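Local coordinates for protein sulfite dehydrogenase (Paracoccus pantotrophus, PDB 2XTS) that oxidises protein-bound sulfur in the Sox system as the molybdenum-cofactor subunit of the molybdohemo-enzyme sulfane dehydrogenase SoxCD, at residues 356-359 / 360-364; 80-84 / 85-89; 183-186 / 187-190; 29-32 / 33-36. All coordinates share one frame; numbering follows the deposited sequence.

Interaction 1 of 4, residues 356-359 / 360-364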
loop_
_atom_site.group_PDB
_atom_site.type_symbol
_atom_site.label_atom_id
_atom_site.label_comp_id
_atom_site.label_asym_id
_atom_site.label_seq_id
_atom_site.Cartn_x
_atom_site.Cartn_y
_atom_site.Cartn_z
ATOM N N ASP A 356 -10.481 26.774 -19.417
ATOM C CA ASP A 356 -10.743 28.114 -19.918
ATOM C C ASP A 356 -10.941 29.128 -18.792
ATOM O O ASP A 356 -10.483 30.255 -18.902
ATOM C CB ASP A 356 -11.982 28.101 -20.821
ATOM C CG ASP A 356 -11.705 27.548 -22.195
ATOM O OD1 ASP A 356 -10.533 27.492 -22.593
ATOM O OD2 ASP A 356 -12.686 27.191 -22.895
ATOM N N ALA A 357 -11.615 28.734 -17.714
ATOM C CA ALA A 357 -11.799 29.650 -16.584
ATOM C C ALA A 357 -10.450 30.012 -15.951
ATOM O O ALA A 357 -10.222 31.154 -15.546
ATOM C CB ALA A 357 -12.761 29.068 -15.529
ATOM N N LEU A 358 -9.579 29.021 -15.843
ATOM C CA LEU A 358 -8.224 29.272 -15.340
ATOM C C LEU A 358 -7.427 30.194 -16.249
ATOM O O LEU A 358 -6.825 31.158 -15.776
ATOM C CB LEU A 358 -7.474 27.971 -15.130
ATOM C CG LEU A 358 -7.880 27.169 -13.896
ATOM C CD1 LEU A 358 -7.343 25.754 -14.032
ATOM C CD2 LEU A 358 -7.361 27.816 -12.654
ATOM N N ARG A 359 -7.434 29.902 -17.543
ATOM C CA ARG A 359 -6.670 30.689 -18.515
ATOM C C ARG A 359 -7.195 32.124 -18.661
ATOM O O ARG A 359 -6.411 33.029 -18.915
ATOM C CB ARG A 359 -6.609 29.993 -19.874
ATOM C CG ARG A 359 -5.789 28.752 -19.862
ATOM C CD ARG A 359 -5.532 28.171 -21.218
ATOM N NE ARG A 359 -6.730 27.659 -21.875
ATOM C CZ ARG A 359 -6.868 26.477 -22.469
ATOM N NH1 ARG A 359 -5.877 25.596 -22.517
ATOM N NH2 ARG A 359 -8.025 26.180 -23.039
ATOM N N ALA A 360 -8.479 32.348 -18.394
ATOM C CA ALA A 360 -9.038 33.705 -18.442
ATOM C C ALA A 360 -8.351 34.599 -17.420
ATOM O O ALA A 360 -8.254 35.812 -17.616
ATOM C CB ALA A 360 -10.561 33.662 -18.206
ATOM N N ILE A 361 -7.925 34.017 -16.301
ATOM C CA ILE A 361 -7.250 34.749 -15.233
ATOM C C ILE A 361 -5.734 34.705 -15.362
ATOM O O ILE A 361 -5.058 35.702 -15.145
ATOM C CB ILE A 361 -7.678 34.195 -13.853
ATOM C CG1 ILE A 361 -9.191 34.386 -13.676
ATOM C CG2 ILE A 361 -6.912 34.879 -12.723
ATOM C CD1 ILE A 361 -9.761 33.727 -12.476
ATOM N N ARG A 362 -5.196 33.537 -15.693
ATOM C CA ARG A 362 -3.747 33.316 -15.640
ATOM C C ARG A 362 -3.014 33.341 -16.959
ATOM O O ARG A 362 -1.793 33.332 -16.967
ATOM C CB ARG A 362 -3.475 31.945 -15.047
ATOM C CG ARG A 362 -3.997 31.746 -13.651
ATOM C CD ARG A 362 -3.710 30.362 -13.194
ATOM N NE ARG A 362 -4.323 29.975 -11.955
ATOM C CZ ARG A 362 -4.080 28.811 -11.382
ATOM N NH1 ARG A 362 -3.183 27.978 -11.920
ATOM N NH2 ARG A 362 -4.748 28.462 -10.299
ATOM N N GLY A 363 -3.737 33.360 -18.076
ATOM C CA GLY A 363 -3.111 33.170 -19.347
ATOM C C GLY A 363 -2.605 31.749 -19.482
ATOM O O GLY A 363 -3.107 30.828 -18.834
ATOM N N ARG A 364 -1.586 31.585 -20.319
ATOM C CA ARG A 364 -1.167 30.293 -20.821
ATOM C C ARG A 364 0.189 29.836 -20.290
ATOM O O ARG A 364 0.576 28.698 -20.537
ATOM C CB ARG A 364 -1.143 30.329 -22.352
ATOM C CG ARG A 364 -2.488 30.780 -22.909
ATOM C CD ARG A 364 -2.575 30.752 -24.415
ATOM N NE ARG A 364 -2.683 29.403 -24.956
ATOM C CZ ARG A 364 -3.817 28.706 -25.052
ATOM N NH1 ARG A 364 -4.969 29.207 -24.613
ATOM N NH2 ARG A 364 -3.810 27.496 -25.593
#

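Interaction 2 of 4, residues 80-84 / 85-89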
loop_
_atom_site.group_PDB
_atom_site.type_symbol
_atom_site.label_atom_id
_atom_site.label_comp_id
_atom_site.label_asym_id
_atom_site.label_seq_id
_atom_site.Cartn_x
_atom_site.Cartn_y
_atom_site.Cartn_z
ATOM N N ILE A 80 19.153 9.156 -4.767
ATOM C CA ILE A 80 20.398 8.804 -4.076
ATOM C C ILE A 80 20.199 7.691 -3.069
ATOM O O ILE A 80 19.105 7.481 -2.553
ATOM C CB ILE A 80 21.016 10.037 -3.359
ATOM C CG1 ILE A 80 20.047 10.634 -2.332
ATOM C CG2 ILE A 80 21.425 11.087 -4.402
ATOM C CD1 ILE A 80 20.717 11.578 -1.321
ATOM N N GLU A 81 21.299 6.988 -2.808
ATOM C CA GLU A 81 21.373 5.961 -1.806
ATOM C C GLU A 81 21.966 6.496 -0.513
ATOM O O GLU A 81 23.134 6.873 -0.448
ATOM C CB GLU A 81 22.224 4.805 -2.310
ATOM C CG GLU A 81 22.356 3.697 -1.267
ATOM C CD GLU A 81 23.291 2.592 -1.643
ATOM O OE1 GLU A 81 22.871 1.698 -2.379
ATOM O OE2 GLU A 81 24.437 2.613 -1.171
ATOM N N LEU A 82 21.147 6.531 0.516
ATOM C CA LEU A 82 21.508 7.114 1.805
ATOM C C LEU A 82 21.124 6.131 2.913
ATOM O O LEU A 82 19.950 5.940 3.232
ATOM C CB LEU A 82 20.813 8.461 1.999
ATOM C CG LEU A 82 21.113 9.241 3.289
ATOM C CD1 LEU A 82 22.606 9.397 3.481
ATOM C CD2 LEU A 82 20.391 10.593 3.230
ATOM N N SER A 83 22.122 5.454 3.476
ATOM C CA SER A 83 21.864 4.477 4.550
ATOM C C SER A 83 21.413 5.182 5.822
ATOM O O SER A 83 21.743 6.344 6.050
ATOM C CB SER A 83 23.103 3.634 4.860
ATOM O OG SER A 83 24.057 4.429 5.524
ATOM N N LYS A 84 20.727 4.436 6.681
ATOM C CA LYS A 84 20.346 4.939 7.979
ATOM C C LYS A 84 21.578 5.212 8.848
ATOM O O LYS A 84 21.537 6.076 9.715
ATOM C CB LYS A 84 19.377 3.961 8.645
ATOM C CG LYS A 84 17.991 3.955 8.030
ATOM C CD LYS A 84 17.118 2.822 8.545
ATOM C CE LYS A 84 15.720 2.965 8.030
ATOM N NZ LYS A 84 14.846 1.812 8.363
ATOM N N GLN A 85 22.665 4.493 8.603
ATOM C CA GLN A 85 23.924 4.722 9.320
ATOM C C GLN A 85 24.565 6.052 8.948
ATOM O O GLN A 85 25.102 6.764 9.802
ATOM C CB GLN A 85 24.923 3.616 9.017
ATOM C CG GLN A 85 24.700 2.310 9.753
ATOM C CD GLN A 85 23.715 1.364 9.118
ATOM O OE1 GLN A 85 23.016 1.705 8.150
ATOM N NE2 GLN A 85 23.676 0.147 9.646
ATOM N N ASP A 86 24.517 6.403 7.663
ATOM C CA ASP A 86 25.115 7.649 7.182
ATOM C C ASP A 86 24.225 8.887 7.353
ATOM O O ASP A 86 24.707 10.019 7.312
ATOM C CB ASP A 86 25.451 7.484 5.700
ATOM C CG ASP A 86 26.629 6.561 5.447
ATOM O OD1 ASP A 86 27.363 6.225 6.412
ATOM O OD2 ASP A 86 26.805 6.180 4.270
ATOM N N TYR A 87 22.933 8.663 7.517
ATOM C CA TYR A 87 21.964 9.737 7.616
ATOM C C TYR A 87 22.243 10.661 8.809
ATOM O O TYR A 87 22.534 10.208 9.906
ATOM C CB TYR A 87 20.552 9.154 7.761
ATOM C CG TYR A 87 19.476 10.192 7.856
ATOM C CD1 TYR A 87 18.963 10.772 6.707
ATOM C CD2 TYR A 87 18.987 10.629 9.069
ATOM C CE1 TYR A 87 18.011 11.747 6.755
ATOM C CE2 TYR A 87 18.025 11.609 9.116
ATOM C CZ TYR A 87 17.542 12.167 7.962
ATOM O OH TYR A 87 16.593 13.153 8.078
ATOM N N ARG A 88 22.139 11.962 8.579
ATOM C CA ARG A 88 22.177 12.940 9.661
ATOM C C ARG A 88 21.137 14.011 9.380
ATOM O O ARG A 88 20.979 14.433 8.237
ATOM C CB ARG A 88 23.548 13.609 9.745
ATOM C CG ARG A 88 24.729 12.701 10.059
ATOM C CD ARG A 88 24.695 12.144 11.475
ATOM N NE ARG A 88 25.929 11.424 11.752
ATOM C CZ ARG A 88 26.162 10.160 11.416
ATOM N NH1 ARG A 88 25.228 9.423 10.813
ATOM N NH2 ARG A 88 27.335 9.611 11.715
ATOM N N LEU A 89 20.443 14.463 10.422
ATOM C CA LEU A 89 19.517 15.594 10.332
ATOM C C LEU A 89 19.996 16.702 11.257
ATOM O O LEU A 89 20.172 16.487 12.446
ATOM C CB LEU A 89 18.087 15.185 10.716
ATOM C CG LEU A 89 17.029 16.302 10.736
ATOM C CD1 LEU A 89 16.817 16.784 9.299
ATOM C CD2 LEU A 89 15.708 15.857 11.340
HETATM O O HOH W 1 24.833 6.210 2.333
HETATM O O HOH W 2 22.025 8.020 11.389
#

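Interaction 3 of 4, residues 183-186 / 187-190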
loop_
_atom_site.group_PDB
_atom_site.type_symbol
_atom_site.label_atom_id
_atom_site.label_comp_id
_atom_site.label_asym_id
_atom_site.label_seq_id
_atom_site.Cartn_x
_atom_site.Cartn_y
_atom_site.Cartn_z
ATOM N N PHE A 183 9.425 27.544 4.247
ATOM C CA PHE A 183 8.077 27.322 4.774
ATOM C C PHE A 183 7.771 28.364 5.848
ATOM O O PHE A 183 8.603 28.600 6.718
ATOM C CB PHE A 183 8.020 25.976 5.504
ATOM C CG PHE A 183 8.225 24.767 4.662
ATOM C CD1 PHE A 183 9.467 24.429 4.205
ATOM C CD2 PHE A 183 7.172 23.917 4.390
ATOM C CE1 PHE A 183 9.639 23.274 3.445
ATOM C CE2 PHE A 183 7.352 22.750 3.666
ATOM C CZ PHE A 183 8.580 22.447 3.170
ATOM N N PRO A 184 6.555 28.917 5.859
ATOM C CA PRO A 184 6.178 29.720 7.018
ATOM C C PRO A 184 6.017 28.848 8.255
ATOM O O PRO A 184 5.507 27.736 8.172
ATOM C CB PRO A 184 4.836 30.318 6.604
ATOM C CG PRO A 184 4.280 29.364 5.659
ATOM C CD PRO A 184 5.414 28.722 4.946
ATOM N N MET A 185 6.397 29.375 9.413
ATOM C CA MET A 185 6.372 28.581 10.639
ATOM C C MET A 185 4.961 28.095 10.981
ATOM O O MET A 185 4.805 27.016 11.516
ATOM C CB MET A 185 6.959 29.387 11.814
ATOM C CG MET A 185 7.400 28.574 13.033
ATOM S SD MET A 185 8.578 27.226 12.692
ATOM C CE MET A 185 9.844 28.051 11.765
ATOM N N GLU A 186 3.925 28.829 10.611
ATOM C CA GLU A 186 2.565 28.375 10.892
ATOM C C GLU A 186 2.238 27.022 10.251
ATOM O O GLU A 186 1.600 26.174 10.848
ATOM C CB GLU A 186 1.531 29.408 10.442
ATOM C CG GLU A 186 0.111 29.062 10.858
ATOM C CD GLU A 186 -0.933 30.074 10.407
ATOM O OE1 GLU A 186 -0.603 31.050 9.692
ATOM O OE2 GLU A 186 -2.103 29.888 10.779
ATOM N N LYS A 187 2.708 26.811 9.035
ATOM C CA LYS A 187 2.481 25.529 8.382
ATOM C C LYS A 187 3.309 24.428 9.025
ATOM O O LYS A 187 2.819 23.328 9.276
ATOM C CB LYS A 187 2.786 25.623 6.884
ATOM C CG LYS A 187 2.672 24.282 6.122
ATOM C CD LYS A 187 1.263 23.718 6.143
ATOM C CE LYS A 187 1.105 22.503 5.236
ATOM N NZ LYS A 187 -0.214 21.835 5.373
ATOM N N VAL A 188 4.575 24.722 9.259
ATOM C CA VAL A 188 5.478 23.784 9.920
ATOM C C VAL A 188 4.872 23.233 11.201
ATOM O O VAL A 188 4.929 22.035 11.460
ATOM C CB VAL A 188 6.836 24.491 10.257
ATOM C CG1 VAL A 188 7.725 23.631 11.146
ATOM C CG2 VAL A 188 7.579 24.920 8.975
ATOM N N MET A 189 4.346 24.138 12.017
ATOM C CA MET A 189 3.818 23.793 13.321
ATOM C C MET A 189 2.455 23.133 13.271
ATOM O O MET A 189 1.995 22.602 14.286
ATOM C CB MET A 189 3.767 25.047 14.189
ATOM C CG MET A 189 5.128 25.588 14.539
ATOM S SD MET A 189 6.214 24.421 15.386
ATOM C CE MET A 189 5.487 24.359 17.025
ATOM N N ASP A 190 1.795 23.170 12.116
ATOM C CA ASP A 190 0.464 22.586 11.928
ATOM C C ASP A 190 0.609 21.075 11.653
ATOM O O ASP A 190 0.431 20.275 12.574
ATOM C CB ASP A 190 -0.274 23.345 10.814
ATOM C CG ASP A 190 -1.654 22.784 10.502
ATOM O OD1 ASP A 190 -2.093 21.786 11.122
ATOM O OD2 ASP A 190 -2.285 23.344 9.581
#

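Interaction 4 of 4, residues 29-32 / 33-36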
loop_
_atom_site.group_PDB
_atom_site.type_symbol
_atom_site.label_atom_id
_atom_site.label_comp_id
_atom_site.label_asym_id
_atom_site.label_seq_id
_atom_site.Cartn_x
_atom_site.Cartn_y
_atom_site.Cartn_z
ATOM N N LEU A 29 6.540 -9.302 -6.332
ATOM C CA LEU A 29 6.158 -8.329 -7.337
ATOM C C LEU A 29 4.827 -8.725 -7.974
ATOM O O LEU A 29 4.382 -9.853 -7.829
ATOM C CB LEU A 29 7.252 -8.284 -8.417
ATOM C CG LEU A 29 8.529 -7.518 -8.053
ATOM C CD1 LEU A 29 9.644 -7.745 -9.064
ATOM C CD2 LEU A 29 8.234 -6.021 -7.879
ATOM N N PRO A 30 4.186 -7.787 -8.683
ATOM C CA PRO A 30 2.989 -8.131 -9.443
ATOM C C PRO A 30 3.131 -9.302 -10.404
ATOM O O PRO A 30 4.227 -9.557 -10.907
ATOM C CB PRO A 30 2.694 -6.851 -10.221
ATOM C CG PRO A 30 3.286 -5.762 -9.352
ATOM C CD PRO A 30 4.531 -6.369 -8.826
ATOM N N ILE A 31 2.027 -9.982 -10.667
ATOM C CA ILE A 31 2.029 -11.035 -11.674
ATOM C C ILE A 31 2.383 -10.433 -13.031
ATOM O O ILE A 31 2.113 -9.261 -13.289
ATOM C CB ILE A 31 0.674 -11.766 -11.638
ATOM C CG1 ILE A 31 0.747 -13.134 -12.295
ATOM C CG2 ILE A 31 -0.433 -10.914 -12.260
ATOM C CD1 ILE A 31 -0.493 -13.995 -12.034
ATOM N N HIS A 32 2.958 -11.231 -13.919
ATOM C CA HIS A 32 3.510 -10.678 -15.141
ATOM C C HIS A 32 2.430 -10.110 -16.050
ATOM O O HIS A 32 2.701 -9.221 -16.839
ATOM C CB HIS A 32 4.402 -11.709 -15.851
ATOM C CG HIS A 32 3.655 -12.819 -16.503
ATOM N ND1 HIS A 32 3.395 -14.014 -15.876
ATOM C CD2 HIS A 32 3.124 -12.914 -17.741
ATOM C CE1 HIS A 32 2.719 -14.796 -16.701
ATOM N NE2 HIS A 32 2.548 -14.154 -17.841
ATOM N N PHE A 33 1.202 -10.593 -15.927
ATOM C CA PHE A 33 0.094 -10.075 -16.741
ATOM C C PHE A 33 -0.233 -8.619 -16.472
ATOM O O PHE A 33 -0.986 -7.982 -17.222
ATOM C CB PHE A 33 -1.205 -10.877 -16.535
ATOM C CG PHE A 33 -1.075 -12.351 -16.742
ATOM C CD1 PHE A 33 -0.827 -12.873 -17.989
ATOM C CD2 PHE A 33 -1.269 -13.214 -15.685
ATOM C CE1 PHE A 33 -0.746 -14.253 -18.164
ATOM C CE2 PHE A 33 -1.195 -14.563 -15.852
ATOM C CZ PHE A 33 -0.930 -15.088 -17.090
ATOM N N GLU A 34 0.275 -8.116 -15.349
ATOM C CA GLU A 34 0.048 -6.734 -14.923
ATOM C C GLU A 34 1.215 -5.804 -15.252
ATOM O O GLU A 34 1.347 -4.728 -14.679
ATOM C CB GLU A 34 -0.302 -6.712 -13.430
ATOM C CG GLU A 34 -1.632 -7.428 -13.130
ATOM C CD GLU A 34 -2.849 -6.761 -13.784
ATOM O OE1 GLU A 34 -2.958 -5.536 -13.665
ATOM O OE2 GLU A 34 -3.692 -7.474 -14.386
ATOM N N SER A 35 2.015 -6.176 -16.244
ATOM C CA SER A 35 3.244 -5.436 -16.548
ATOM C C SER A 35 3.025 -4.012 -17.007
ATOM O O SER A 35 3.911 -3.192 -16.860
ATOM C CB SER A 35 4.049 -6.200 -17.582
ATOM O OG SER A 35 3.385 -6.241 -18.819
ATOM N N HIS A 36 1.846 -3.729 -17.544
ATOM C CA HIS A 36 1.476 -2.364 -17.974
ATOM C C HIS A 36 1.232 -1.397 -16.813
ATOM O O HIS A 36 1.101 -0.201 -17.023
ATOM C CB HIS A 36 0.216 -2.394 -18.880
ATOM C CG HIS A 36 -0.954 -3.062 -18.236
ATOM N ND1 HIS A 36 -0.975 -4.417 -17.983
ATOM C CD2 HIS A 36 -2.090 -2.555 -17.700
ATOM C CE1 HIS A 36 -2.100 -4.721 -17.356
ATOM N NE2 HIS A 36 -2.790 -3.610 -17.166
HETATM O O HOH W 3 2.723 -8.535 -20.078
#

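Interaction 1 of 4, residues 356-359 / 360-364
D356 and A360 open the contact through their backbones: A360 N donates to D356 O over 2.9 Å, the i to i+4 bond of a helix. A357 contributes its carbonyl, which lies against the methyl of A360. L358 O serves two donors: R362 N at 2.9 Å, in the carbonyl plane, and I361 N, which comes from 57° above that plane. L358 also lays CD2 over one face of the R362 guanidinium, 3.6 Å from NH2; the two side chains run side by side, while R362 NE reaches E155 of a cytochrome chain. R359 bends at chi3 (-67°), which brings NH2 round to D356 OD1 at 2.9 Å in a salt bridge lying in the guanidinium plane. Its NH1 continues to E388 and W128 O, and R364 NH1 sits over its face, 3.6 Å from R359 NE, a like-charge approach that the carboxylates may temper. An alanine in place of R359 would probably leave D356 and E388 without their cationic mate. R359 O, finally, takes G363 N at 2.8 Å. Together with the positive phi of G363 (68°), this last bond is characteristic of a glycine-terminated helix C-terminus, here ending helix 355-362 within the dimerisation-family region.

Interaction 2 of 4, residues 80-84 / 85-89
S83 meets D86 with both of its oxygens. The stronger bond runs from D86 N to S83 OG, 2.9 Å long with 153° at the hydrogen; D86 N also leans weakly on S83 O. That carbonyl has a second donor in Y87 N at 3.0 Å, tilted 18° from the carbonyl plane. A side-chain oxygen bonded to the amide three residues on, with the carbonyl of the same residue bonded to the fourth, satisfies the definition of an ST motif. S83 OG can do this because chi1 of 72° sets it between its own N and carbonyl carbon. Replacing S83 by an alanine removes OG and is likely to leave D86 N with just its weak bond to S83 O.

An apolar contact adds to this: L82 CD2 comes to the edge of the Y87 ring, near its plane, 3.8 Å from Y87 CD1, and Y87 OH is held by V227 O. In the next shell, water 1 accepts from S83 N and donates to D86 OD2 at 2.8 Å, so the aspartate is tied back to the serine indirectly, and water 2 joins K84 O to Y87 O. R88 NH1 grips both Q85 O, at 2.8 Å, and Y87 O, each lying in its guanidinium plane. Outside the turn, Q85 NE2 bonds A201 of a cytochrome chain. S83 O, K84 O, Q85 O and Y87 O thus each find a donor within the turn or in its waters, whereas K84 NZ and R88 NE form salt bridges with E34 and D5 of the second subunit.

Interaction 3 of 4, residues 183-186 / 187-190
The junction from strand 181-184 into helix 185-191 is a helix N-terminus with P184 at the N-cap, where the P184 carbonyl faces the amides of the first turn. P184 O receives weak bonds from K187 N at 3.1 Å and from V188 N at 3.3 Å, the second nearly straight at 173°. The first regular helical bond follows, M189 N to M185 O at 3.0 Å, with the donor nearly in line with the carbonyl.

Beside these amides F183 CB touches V188 CG2 at 3.7 Å. An apolar pair joining the residue before the N-cap to the fourth residue of the helix is a hydrophobic staple, and the F183 side chain also packs on L169 and A171 of strand 168-173. With CG1 anti to the backbone N (chi1 171°), V188 turns CG2 to F183 and CG1 to M185 SD, 4.0 Å away, where the thioether chain crosses it obliquely. M185 CG meets M189 CG at the same distance, one turn along.

V188 also packs on L153 and L157 of helix 153-160 and on L169 of strand 168-173, joining the helix to both; that strand pairs with 181-184, one of the edge strands of the mixed sheet within the chain, in the molybdopterin-binding region. K187, buried, bends at chi2 (63°); its NZ forms a salt bridge with D191 and a hydrogen bond with P216 O, and the ammonium makes a cation-pi contact with W218.

Interaction 4 of 4, residues 29-32 / 33-36
H32 and F33, neighbours in sequence, form an oblique aromatic pair: their side chains lie side by side and point the same way, with centroids 4.1 Å apart and the ring planes at 40°. The imidazole leads with NE2, which sits over one face of the F33 ring, displaced toward its rim and 3.3 Å from F33 CE1. This follows from chi1 of H32 (73°), which holds its CG between the backbone N and carbonyl carbon. The F33 ring is also met by I31, whose CD1 lies 3.8 Å from F33 CD2 and approaches obliquely.

The backbone beneath is a short 3-10 turn. E34 N donates to I31 O at 3.0 Å from 43° above the carbonyl plane, and S35 N reaches H32 O in a weaker bond of 3.2 Å. Water 3 bonds S35 OG at 2.7 Å and H32 O weakly, linking the two.

While CD1 of I31 meets the ring, its CG2 rests 3.8 Å from E34 CG. E34 bends at chi2, and its OE2 is hydrogen-bonded to Y209 OH of the second subunit, besides its salt bridge there. F33 packs on Y209 and H32 on E81, both of the second subunit; H32 and F33 also pack on A204 of a cytochrome chain.

How the interactions relate
From the N terminus, the four contacts follow one another in series, with no nesting or crossing, and each is a local contact within one continuous stretch. Interaction 4 lies in the loop between helix 6-9 and strand 52-53. Interaction 2 turns the chain between strands 74-75 and 89-93. These two have nearest atoms about 17 Å apart, but E34 of the one and K84 of the other pair across subunits, so both serve the subunit interface. Interaction 3, about 11 Å from interaction 2 at the nearest atoms, joins strand 181-184 to helix 185-191 in the same molybdopterin-binding region. Interaction 1 comes last, in the dimerisation region, its centre 44 Å from that of interaction 2, on the opposite side of the chain's centre, and also touches a cytochrome.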